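Local coordinates for Iron(III) ABC transporter, periplasmic iron-compound-binding protein (Vibrio cholerae, PDB 5GGY) that probably binds ferric siderophores such as Desferal in the periplasm and delivers them to an ABC transporter for iron uptake, at residues A[219-224]-A[273-278]. Numbering follows the deposited sequence.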
# COMPACT_ATOMS: atom_id res chain seq x y z
N TYR A 219 -20.18 8.51 16.37
CA TYR A 219 -20.69 9.01 15.10
C TYR A 219 -21.27 7.96 14.16
O TYR A 219 -20.83 6.81 14.13
CB TYR A 219 -19.58 9.79 14.39
CG TYR A 219 -19.08 10.98 15.18
CD1 TYR A 219 -19.46 12.28 14.84
CD2 TYR A 219 -18.23 10.82 16.27
CE1 TYR A 219 -19.01 13.37 15.56
CE2 TYR A 219 -17.78 11.90 17.00
CZ TYR A 219 -18.17 13.17 16.64
OH TYR A 219 -17.72 14.26 17.36
N VAL A 220 -22.25 8.39 13.37
CA VAL A 220 -22.89 7.55 12.37
C VAL A 220 -22.84 8.20 11.00
O VAL A 220 -23.31 9.33 10.82
CB VAL A 220 -24.36 7.26 12.75
CG1 VAL A 220 -25.12 6.67 11.56
CG2 VAL A 220 -24.43 6.35 13.95
N LEU A 221 -22.26 7.50 10.03
CA LEU A 221 -22.16 8.01 8.67
C LEU A 221 -22.94 7.13 7.70
O LEU A 221 -22.79 5.90 7.71
CB LEU A 221 -20.69 8.09 8.24
CG LEU A 221 -19.78 9.03 9.02
CD1 LEU A 221 -18.34 8.95 8.52
CD2 LEU A 221 -20.29 10.46 8.93
N TYR A 222 -23.76 7.75 6.86
CA TYR A 222 -24.51 7.00 5.85
C TYR A 222 -24.24 7.54 4.44
O TYR A 222 -24.21 8.75 4.22
CB TYR A 222 -26.01 7.01 6.15
CG TYR A 222 -26.67 8.37 6.15
CD1 TYR A 222 -27.27 8.88 5.01
CD2 TYR A 222 -26.70 9.14 7.31
CE1 TYR A 222 -27.87 10.12 5.01
CE2 TYR A 222 -27.31 10.39 7.32
CZ TYR A 222 -27.89 10.87 6.16
OH TYR A 222 -28.49 12.11 6.17
N PHE A 223 -24.05 6.63 3.50
CA PHE A 223 -23.66 6.99 2.14
C PHE A 223 -24.84 7.42 1.27
O PHE A 223 -25.89 6.78 1.26
CB PHE A 223 -22.93 5.83 1.46
CG PHE A 223 -21.60 5.50 2.06
CD1 PHE A 223 -20.54 6.37 1.93
CD2 PHE A 223 -21.41 4.31 2.74
CE1 PHE A 223 -19.31 6.07 2.48
CE2 PHE A 223 -20.19 4.00 3.29
CZ PHE A 223 -19.13 4.88 3.17
N LEU A 224 -24.64 8.51 0.54
CA LEU A 224 -25.58 8.93 -0.49
C LEU A 224 -25.27 8.15 -1.77
O LEU A 224 -24.16 7.67 -1.94
CB LEU A 224 -25.50 10.44 -0.72
CG LEU A 224 -25.90 11.31 0.47
CD1 LEU A 224 -25.72 12.79 0.15
CD2 LEU A 224 -27.33 11.02 0.90
N GLU A 273 -14.28 14.21 5.14
CA GLU A 273 -15.04 15.43 4.89
C GLU A 273 -16.33 15.49 5.71
O GLU A 273 -16.62 16.51 6.34
CB GLU A 273 -15.35 15.55 3.40
CG GLU A 273 -16.44 16.54 3.07
CD GLU A 273 -16.80 16.51 1.60
OE1 GLU A 273 -15.95 16.07 0.79
OE2 GLU A 273 -17.93 16.91 1.25
N SER A 274 -17.08 14.40 5.72
CA SER A 274 -18.33 14.34 6.48
C SER A 274 -18.07 14.29 7.98
O SER A 274 -18.92 14.69 8.78
CB SER A 274 -19.17 13.13 6.05
OG SER A 274 -19.99 13.45 4.95
N LEU A 275 -16.90 13.80 8.36
CA LEU A 275 -16.56 13.63 9.76
C LEU A 275 -15.89 14.88 10.33
O LEU A 275 -15.96 15.13 11.54
CB LEU A 275 -15.66 12.40 9.95
CG LEU A 275 -15.69 11.77 11.34
CD1 LEU A 275 -17.11 11.37 11.71
CD2 LEU A 275 -14.76 10.57 11.39
N LEU A 276 -15.25 15.65 9.46
CA LEU A 276 -14.68 16.93 9.87
C LEU A 276 -15.80 17.93 10.13
O LEU A 276 -15.71 18.75 11.04
CB LEU A 276 -13.72 17.47 8.81
CG LEU A 276 -12.33 16.81 8.78
CD1 LEU A 276 -11.46 17.44 7.70
CD2 LEU A 276 -11.67 16.91 10.14
N ALA A 277 -16.85 17.85 9.33
CA ALA A 277 -18.09 18.54 9.68
C ALA A 277 -18.70 17.77 10.84
O ALA A 277 -18.30 16.64 11.11
CB ALA A 277 -19.04 18.59 8.49
N VAL A 278 -19.64 18.39 11.55
CA VAL A 278 -20.27 17.85 12.77
C VAL A 278 -19.24 17.45 13.85
O VAL A 278 -19.59 16.84 14.86
CB VAL A 278 -21.24 16.65 12.45
CG1 VAL A 278 -21.98 16.87 11.14
CG2 VAL A 278 -20.53 15.28 12.46
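Ser274 OG hydrogen-bonds to the carbonyl oxygen of Ser251, while Ser274 CB lies 4.1 Å from Leu221 CD2. A serine suits this place: it is small enough for the helix to come near the strand, and its buried hydroxyl is satisfied by backbone of the adjoining strand 249-252. The Ser274 carbonyl oxygen, near the helix end, accepts a further bond from Asn250 ND2.

Leu275 supplies the apolar middle of the contact. Its CG swings roughly opposite its own amide nitrogen (chi1 -156°), which brings Leu275 CD1 to the strand, 4.0 Å from Tyr219 CB and 4.2 Å from Leu221 CD1. The flexible, branched leucine thus lets one methyl touch two strand residues; its side chain as a whole lies at about a right angle to that of Leu221 and oblique to that of Tyr219.

Beyond the helix end, the Val278 and Tyr219 side chains slide past each other in opposite directions. Val278 CG2 lies 3.9 Å from Tyr219 CE1, and Val278 O meets the ring edge in plane, 3.6 Å from Tyr219 CE1, where a weak electrostatic attraction to the ring hydrogens is possible. The long, flat tyrosine ring spans from Leu275 to Val278 and also packs edge-to-face with Phe155.

Strand alternation turns Tyr219 and Leu221 toward helix 262-276, which packs against one face of strands 219-223 and 249-252; strand 219-223 runs parallel between strands 161-167 and 249-252, and Leu276 reaches the long helix 130-154.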